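Side-chain contacts in citrate synthase (Mycobacterium tuberculosis, PDB 4TVM), which condenses oxaloacetate with acetyl-CoA and water to give citrate and CoA, the reaction that feeds carbon into the Krebs cycle: residues 135-140 / 172-177; 199-204 / 220-225. All coordinates share one frame; numbering follows the deposited sequence.

Contact 1: 135-140 / 172-177; sequences PVLSSV and PTIAAY
Ile174 meets Leu137 and Val140 mainly through its CG2 methyl, in an apolar contact between helices 133-147 and 159-182. Val140 approaches it tip to tip: Val140 CG1 lies 3.9 Å from Ile174 CG2, and Val140 CB is close to the same methyl. The longer branch of the isoleucine also takes part, Ile174 CD1 standing 4.1 Å from Val140 CG1, so that this one valine methyl touches both arms. Leu137 comes across instead, its side chain at about a right angle to that of Ile174 and its CD1 4.1 Å from Ile174 CG2. CG2 of Ile174 projects anti to the backbone N, while chi1 of -67° turns CG1 beside that nitrogen; the branches thus spread, and CG2 is left facing both partners. In Val140 it is CG1 that lies anti to the N (chi1 179°), stretched out toward the isoleucine. The closest CA pair is Leu137 CA and Ala175 CA, 6.3 Å apart, at the small residue that follows Ile174.

Ser138 OG donates back to Pro135 O of its own helix at 2.7 Å, from above the carbonyl plane, a second donor beside Ser139 N, which reaches the same oxygen from the same face. On the other helix, the Tyr177 ring has Thr173 CG2 over one face; it stacks with Phe187 and is hydrogen-bonded through OH to Leu188 O, which links this helix to the chain beyond it.

The pair is buried in the largely helical citrate synthase fold. Ser139 O bonds to Ser139 OG of the second subunit, placing helix 133-147 at the dimer interface, while helix 383-403 packs on Leu137 and Ala175, helix 118-122 on Val140, and helix 196-205 on Ala176.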
ATOM      1  N   PRO A 135     -10.997   7.570   6.284  1.00 46.00           N
ATOM      2  CA  PRO A 135     -11.250   7.532   4.846  1.00 47.93           C
ATOM      3  C   PRO A 135     -10.898   8.811   4.106  1.00 45.77           C
ATOM      4  O   PRO A 135     -10.324   8.780   3.017  1.00 53.55           O
ATOM      5  CB  PRO A 135     -12.763   7.305   4.764  1.00 47.22           C
ATOM      6  CG  PRO A 135     -13.115   6.591   6.015  1.00 46.95           C
ATOM      7  CD  PRO A 135     -12.058   6.889   7.043  1.00 47.50           C
ATOM      8  N   VAL A 136     -11.268   9.925   4.701  1.00 39.35           N
ATOM      9  CA  VAL A 136     -11.077  11.220   4.110  1.00 35.63           C
ATOM     10  C   VAL A 136      -9.617  11.504   3.904  1.00 36.54           C
ATOM     11  O   VAL A 136      -9.226  12.002   2.872  1.00 40.47           O
ATOM     12  CB  VAL A 136     -11.641  12.322   5.034  1.00 35.14           C
ATOM     13  CG1 VAL A 136     -11.523  13.680   4.358  1.00 36.13           C
ATOM     14  CG2 VAL A 136     -13.094  12.035   5.386  1.00 31.07           C
ATOM     15  N   LEU A 137      -8.821  11.210   4.916  1.00 40.04           N
ATOM     16  CA  LEU A 137      -7.365  11.389   4.874  1.00 41.33           C
ATOM     17  C   LEU A 137      -6.644  10.520   3.833  1.00 40.33           C
ATOM     18  O   LEU A 137      -5.708  10.969   3.179  1.00 38.41           O
ATOM     19  CB  LEU A 137      -6.806  11.096   6.268  1.00 42.99           C
ATOM     20  CG  LEU A 137      -5.357  10.665   6.481  1.00 43.32           C
ATOM     21  CD1 LEU A 137      -4.467  11.864   6.572  1.00 44.90           C
ATOM     22  CD2 LEU A 137      -5.251   9.863   7.772  1.00 49.77           C
ATOM     23  N   SER A 138      -7.018   9.265   3.678  1.00 39.84           N
ATOM     24  CA  SER A 138      -6.374   8.485   2.603  1.00 43.98           C
ATOM     25  C   SER A 138      -6.768   9.104   1.243  1.00 42.84           C
ATOM     26  O   SER A 138      -5.950   9.209   0.316  1.00 37.83           O
ATOM     27  CB  SER A 138      -6.840   7.043   2.656  1.00 45.27           C
ATOM     28  OG  SER A 138      -8.254   7.041   2.845  1.00 48.14           O
ATOM     29  N   SER A 139      -8.023   9.539   1.147  1.00 37.17           N
ATOM     30  CA  SER A 139      -8.524  10.038  -0.102  1.00 38.25           C
ATOM     31  C   SER A 139      -7.747  11.276  -0.489  1.00 39.49           C
ATOM     32  O   SER A 139      -7.338  11.423  -1.645  1.00 44.67           O
ATOM     33  CB  SER A 139     -10.010  10.327   0.019  1.00 36.27           C
ATOM     34  OG  SER A 139     -10.601  10.483  -1.250  1.00 35.19           O
ATOM     35  N   VAL A 140      -7.538  12.150   0.492  1.00 37.24           N
ATOM     36  CA  VAL A 140      -6.928  13.457   0.263  1.00 35.31           C
ATOM     37  C   VAL A 140      -5.424  13.348   0.001  1.00 34.28           C
ATOM     38  O   VAL A 140      -4.877  14.045  -0.808  1.00 37.92           O
ATOM     39  CB  VAL A 140      -7.249  14.392   1.440  1.00 35.81           C
ATOM     40  CG1 VAL A 140      -6.604  15.758   1.250  1.00 36.88           C
ATOM     41  CG2 VAL A 140      -8.761  14.569   1.548  1.00 36.06           C
ATOM     42  N   PRO A 172      -0.690  17.374   8.980  1.00 40.09           N
ATOM     43  CA  PRO A 172      -1.536  17.728  10.115  1.00 37.19           C
ATOM     44  C   PRO A 172      -2.700  18.589   9.747  1.00 36.55           C
ATOM     45  O   PRO A 172      -3.764  18.432  10.313  1.00 38.36           O
ATOM     46  CB  PRO A 172      -0.595  18.529  10.980  1.00 38.51           C
ATOM     47  CG  PRO A 172       0.693  17.838  10.776  1.00 37.04           C
ATOM     48  CD  PRO A 172       0.711  17.735   9.286  1.00 38.63           C
ATOM     49  N   THR A 173      -2.511  19.497   8.806  1.00 37.33           N
ATOM     50  CA  THR A 173      -3.606  20.308   8.321  1.00 35.77           C
ATOM     51  C   THR A 173      -4.741  19.476   7.770  1.00 35.35           C
ATOM     52  O   THR A 173      -5.888  19.755   8.046  1.00 32.53           O
ATOM     53  CB  THR A 173      -3.110  21.180   7.197  1.00 40.21           C
ATOM     54  OG1 THR A 173      -1.981  21.928   7.676  1.00 47.03           O
ATOM     55  CG2 THR A 173      -4.181  22.122   6.734  1.00 41.28           C
ATOM     56  N   ILE A 174      -4.395  18.450   7.001  1.00 34.21           N
ATOM     57  CA  ILE A 174      -5.367  17.539   6.421  1.00 33.87           C
ATOM     58  C   ILE A 174      -6.110  16.727   7.461  1.00 34.21           C
ATOM     59  O   ILE A 174      -7.288  16.472   7.309  1.00 34.45           O
ATOM     60  CB  ILE A 174      -4.640  16.538   5.499  1.00 37.17           C
ATOM     61  CG1 ILE A 174      -4.072  17.261   4.295  1.00 36.12           C
ATOM     62  CG2 ILE A 174      -5.577  15.442   4.973  1.00 38.12           C
ATOM     63  CD1 ILE A 174      -3.194  16.376   3.459  1.00 36.75           C
ATOM     64  N   ALA A 175      -5.393  16.245   8.478  1.00 35.27           N
ATOM     65  CA  ALA A 175      -6.014  15.453   9.524  1.00 32.58           C
ATOM     66  C   ALA A 175      -6.937  16.336  10.361  1.00 37.22           C
ATOM     67  O   ALA A 175      -8.006  15.899  10.785  1.00 36.73           O
ATOM     68  CB  ALA A 175      -4.947  14.844  10.390  1.00 33.07           C
ATOM     69  N   ALA A 176      -6.530  17.574  10.614  1.00 37.47           N
ATOM     70  CA  ALA A 176      -7.399  18.484  11.341  1.00 42.60           C
ATOM     71  C   ALA A 176      -8.643  18.784  10.522  1.00 46.12           C
ATOM     72  O   ALA A 176      -9.718  18.902  11.102  1.00 49.74           O
ATOM     73  CB  ALA A 176      -6.680  19.782  11.671  1.00 43.14           C
ATOM     74  N   TYR A 177      -8.518  18.913   9.196  1.00 39.12           N
ATOM     75  CA  TYR A 177      -9.712  19.165   8.391  1.00 41.11           C
ATOM     76  C   TYR A 177     -10.643  17.975   8.322  1.00 39.47           C
ATOM     77  O   TYR A 177     -11.846  18.136   8.256  1.00 42.15           O
ATOM     78  CB  TYR A 177      -9.347  19.607   6.989  1.00 41.30           C
ATOM     79  CG  TYR A 177      -8.828  21.006   6.933  1.00 46.76           C
ATOM     80  CD1 TYR A 177      -8.504  21.716   8.096  1.00 49.12           C
ATOM     81  CD2 TYR A 177      -8.654  21.630   5.725  1.00 48.38           C
ATOM     82  CE1 TYR A 177      -8.025  22.997   8.027  1.00 46.36           C
ATOM     83  CE2 TYR A 177      -8.183  22.917   5.657  1.00 50.14           C
ATOM     84  CZ  TYR A 177      -7.872  23.588   6.810  1.00 46.89           C
ATOM     85  OH  TYR A 177      -7.394  24.855   6.712  1.00 49.20           O
TER

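Contact 2: 199-204 / 220-225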
ATOM      1  N   ASN A 199      -0.373  24.438  16.561  1.00 46.41           N
ATOM      2  CA  ASN A 199      -1.235  24.895  15.511  1.00 48.70           C
ATOM      3  C   ASN A 199      -2.144  23.749  15.037  1.00 52.81           C
ATOM      4  O   ASN A 199      -3.280  23.973  14.615  1.00 52.17           O
ATOM      5  CB  ASN A 199      -0.392  25.382  14.363  1.00 49.64           C
ATOM      6  CG  ASN A 199      -1.218  25.811  13.218  1.00 52.04           C
ATOM      7  OD1 ASN A 199      -1.965  26.766  13.334  1.00 57.25           O
ATOM      8  ND2 ASN A 199      -1.120  25.092  12.097  1.00 58.16           N
ATOM      9  N   PHE A 200      -1.639  22.520  15.089  1.00 46.96           N
ATOM     10  CA  PHE A 200      -2.466  21.379  14.748  1.00 44.08           C
ATOM     11  C   PHE A 200      -3.648  21.298  15.692  1.00 43.88           C
ATOM     12  O   PHE A 200      -4.765  21.019  15.274  1.00 46.34           O
ATOM     13  CB  PHE A 200      -1.676  20.072  14.766  1.00 40.59           C
ATOM     14  CG  PHE A 200      -2.555  18.855  14.853  1.00 43.65           C
ATOM     15  CD1 PHE A 200      -3.390  18.500  13.790  1.00 42.10           C
ATOM     16  CD2 PHE A 200      -2.579  18.074  16.001  1.00 41.33           C
ATOM     17  CE1 PHE A 200      -4.218  17.400  13.877  1.00 40.68           C
ATOM     18  CE2 PHE A 200      -3.401  16.968  16.083  1.00 40.89           C
ATOM     19  CZ  PHE A 200      -4.230  16.631  15.028  1.00 38.77           C
ATOM     20  N   LEU A 201      -3.398  21.549  16.969  1.00 44.76           N
ATOM     21  CA  LEU A 201      -4.447  21.476  17.985  1.00 40.09           C
ATOM     22  C   LEU A 201      -5.520  22.547  17.824  1.00 38.43           C
ATOM     23  O   LEU A 201      -6.680  22.328  18.160  1.00 43.77           O
ATOM     24  CB  LEU A 201      -3.830  21.557  19.378  1.00 38.61           C
ATOM     25  CG  LEU A 201      -3.345  20.238  19.997  1.00 36.23           C
ATOM     26  CD1 LEU A 201      -2.392  20.494  21.162  1.00 36.12           C
ATOM     27  CD2 LEU A 201      -4.540  19.441  20.495  1.00 34.77           C
ATOM     28  N   ARG A 202      -5.144  23.713  17.349  1.00 38.07           N
ATOM     29  CA  ARG A 202      -6.119  24.775  17.051  1.00 37.81           C
ATOM     30  C   ARG A 202      -6.990  24.408  15.871  1.00 38.32           C
ATOM     31  O   ARG A 202      -8.187  24.703  15.852  1.00 33.86           O
ATOM     32  CB  ARG A 202      -5.404  26.075  16.684  1.00 38.74           C
ATOM     33  CG  ARG A 202      -6.284  27.316  16.758  1.00 42.31           C
ATOM     34  CD  ARG A 202      -5.569  28.570  16.274  1.00 40.65           C
ATOM     35  NE  ARG A 202      -6.487  29.573  15.721  1.00 40.89           N
ATOM     36  CZ  ARG A 202      -6.630  29.847  14.417  1.00 45.15           C
ATOM     37  NH1 ARG A 202      -5.950  29.167  13.488  1.00 44.51           N
ATOM     38  NH2 ARG A 202      -7.483  30.792  14.026  1.00 44.85           N
ATOM     39  N   LEU A 203      -6.356  23.813  14.854  1.00 39.75           N
ATOM     40  CA  LEU A 203      -7.042  23.478  13.619  1.00 34.05           C
ATOM     41  C   LEU A 203      -8.077  22.430  13.933  1.00 34.52           C
ATOM     42  O   LEU A 203      -9.121  22.375  13.300  1.00 33.15           O
ATOM     43  CB  LEU A 203      -6.085  22.906  12.623  1.00 32.69           C
ATOM     44  CG  LEU A 203      -5.150  23.857  11.921  1.00 32.20           C
ATOM     45  CD1 LEU A 203      -4.286  23.038  10.959  1.00 32.87           C
ATOM     46  CD2 LEU A 203      -5.941  24.882  11.171  1.00 31.39           C
ATOM     47  N   THR A 204      -7.759  21.604  14.917  1.00 34.13           N
ATOM     48  CA  THR A 204      -8.590  20.486  15.323  1.00 35.47           C
ATOM     49  C   THR A 204      -9.696  20.931  16.237  1.00 43.29           C
ATOM     50  O   THR A 204     -10.835  20.493  16.100  1.00 54.61           O
ATOM     51  CB  THR A 204      -7.747  19.481  16.095  1.00 30.81           C
ATOM     52  OG1 THR A 204      -6.535  19.251  15.376  1.00 28.38           O
ATOM     53  CG2 THR A 204      -8.463  18.168  16.252  1.00 31.26           C
ATOM     54  N   ARG A 220       2.556  19.567  25.156  1.00 51.99           N
ATOM     55  CA  ARG A 220       3.738  18.788  25.470  1.00 47.06           C
ATOM     56  C   ARG A 220       3.334  17.348  25.449  1.00 42.40           C
ATOM     57  O   ARG A 220       4.091  16.512  25.024  1.00 45.26           O
ATOM     58  CB  ARG A 220       4.278  19.181  26.832  1.00 52.96           C
ATOM     59  CG  ARG A 220       5.193  18.142  27.477  1.00 60.44           C
ATOM     60  CD  ARG A 220       6.379  18.789  28.176  1.00 62.08           C
ATOM     61  NE  ARG A 220       7.240  17.792  28.835  1.00 66.43           N
ATOM     62  CZ  ARG A 220       7.074  17.344  30.081  1.00 68.84           C
ATOM     63  NH1 ARG A 220       6.077  17.788  30.846  1.00 70.77           N
ATOM     64  NH2 ARG A 220       7.905  16.433  30.574  1.00 69.54           N
ATOM     65  N   ALA A 221       2.124  17.046  25.881  1.00 39.37           N
ATOM     66  CA  ALA A 221       1.695  15.671  25.873  1.00 39.77           C
ATOM     67  C   ALA A 221       1.561  15.138  24.446  1.00 44.06           C
ATOM     68  O   ALA A 221       1.974  14.030  24.162  1.00 43.46           O
ATOM     69  CB  ALA A 221       0.388  15.535  26.595  1.00 40.56           C
ATOM     70  N   LEU A 222       0.977  15.919  23.544  1.00 46.49           N
ATOM     71  CA  LEU A 222       0.837  15.462  22.172  1.00 46.37           C
ATOM     72  C   LEU A 222       2.181  15.392  21.468  1.00 48.07           C
ATOM     73  O   LEU A 222       2.476  14.423  20.768  1.00 48.97           O
ATOM     74  CB  LEU A 222      -0.082  16.390  21.411  1.00 49.24           C
ATOM     75  CG  LEU A 222      -0.548  15.785  20.099  1.00 49.20           C
ATOM     76  CD1 LEU A 222      -1.391  14.558  20.407  1.00 48.41           C
ATOM     77  CD2 LEU A 222      -1.297  16.830  19.285  1.00 48.90           C
ATOM     78  N   ASP A 223       3.005  16.418  21.667  1.00 51.22           N
ATOM     79  CA  ASP A 223       4.331  16.474  21.046  1.00 49.32           C
ATOM     80  C   ASP A 223       5.162  15.274  21.425  1.00 50.64           C
ATOM     81  O   ASP A 223       5.740  14.603  20.578  1.00 56.19           O
ATOM     82  CB  ASP A 223       5.050  17.752  21.457  1.00 51.72           C
ATOM     83  CG  ASP A 223       6.221  18.068  20.566  1.00 49.90           C
ATOM     84  OD1 ASP A 223       7.229  17.365  20.649  1.00 50.30           O
ATOM     85  OD2 ASP A 223       6.132  19.011  19.763  1.00 53.48           O
ATOM     86  N   MET A 224       5.192  14.971  22.712  1.00 52.87           N
ATOM     87  CA  MET A 224       5.908  13.794  23.175  1.00 51.15           C
ATOM     88  C   MET A 224       5.367  12.540  22.513  1.00 50.68           C
ATOM     89  O   MET A 224       6.130  11.719  22.008  1.00 55.27           O
ATOM     90  CB  MET A 224       5.794  13.670  24.689  1.00 50.79           C
ATOM     91  CG  MET A 224       6.713  12.626  25.278  1.00 56.03           C
ATOM     92  SD  MET A 224       6.771  12.659  27.086  1.00 62.47           S
ATOM     93  CE  MET A 224       5.505  11.457  27.482  1.00 62.85           C
ATOM     94  N   LEU A 225       4.048  12.392  22.504  1.00 44.35           N
ATOM     95  CA  LEU A 225       3.438  11.176  21.984  1.00 44.90           C
ATOM     96  C   LEU A 225       3.750  10.884  20.492  1.00 48.10           C
ATOM     97  O   LEU A 225       3.791   9.722  20.069  1.00 48.83           O
ATOM     98  CB  LEU A 225       1.930  11.228  22.205  1.00 47.31           C
ATOM     99  CG  LEU A 225       1.417  10.386  23.366  1.00 46.91           C
ATOM    100  CD1 LEU A 225       0.006  10.808  23.722  1.00 48.65           C
ATOM    101  CD2 LEU A 225       1.463   8.922  22.971  1.00 49.69           C
TER
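Phe200 and Leu201 of helix 196-205 both close on one methyl, CD2 of Leu222, which reaches over from helix 216-229. This is plain helix-helix packing inside the mainly alpha-helical citrate synthase fold, between two helices that follow each other in the chain. The backbones stay well apart, with 9.0 Å between Leu201 CA and Leu222 CA, and the side chains bridge the gap at a single methyl.

Phe200 offers the edge of its ring. Leu222 CD2 lies in the ring plane, 3.7 Å from Phe200 CD2 and nearly as close to CE2, so the methyl meets the rim and not the pi face; the two side chains cross at about a right angle. With CG anti to the backbone N, chi1 of 162° carries the ring toward helix 216-229, and chi2 of 68° sets which edge faces Leu222. Elsewhere the same side chain rests on Pro172 of helix 159-182.

Leu201, the next residue, arrives tip to tip with Leu222, and its branch point does the touching: Leu201 CG is 4.0 Å from Leu222 CD2. Leu222 holds CG anti to its N as well, chi1 -165°, which extends the chain far enough for a single methyl to serve both partners. All three residues are buried. On the same helix as Leu222, Leu225 lies against Thr369, Ile372 and Tyr373 of helix 367-375, and Asp223 OD1 is hydrogen-bonded to Phe85 N.

Further along the first segment, Leu203 packs on Ala176 of helix 159-182. Thr204 ends the segment beside one face of the aromatic ring: its OG1 sits 3.3 Å from the ring plane of Phe200, toward the rim, and donates to Phe200 O, which accepts Thr204 N from the opposite face of its carbonyl plane.

In the fold
Contacts 1 and 2 are both core packing and share no helix, yet they are joined directly: helices 159-182 and 196-205, consecutive in the chain, lie against each other, with Thr173 CA 3.9 Å from Leu203 CD1. Their centres are 16 Å apart. Both are purely apolar across the interface, but contact 1 is wholly aliphatic, whereas contact 2 sets a methyl at an aromatic edge. Contact 1 buries more surface, 175 against 104 Å², and adjoins the second subunit through helix 133-147; contact 2 is touched by no other chain. Neither lies at the oxaloacetate site, the side chain of Leu222 being about 14 Å from a bound oxaloacetate.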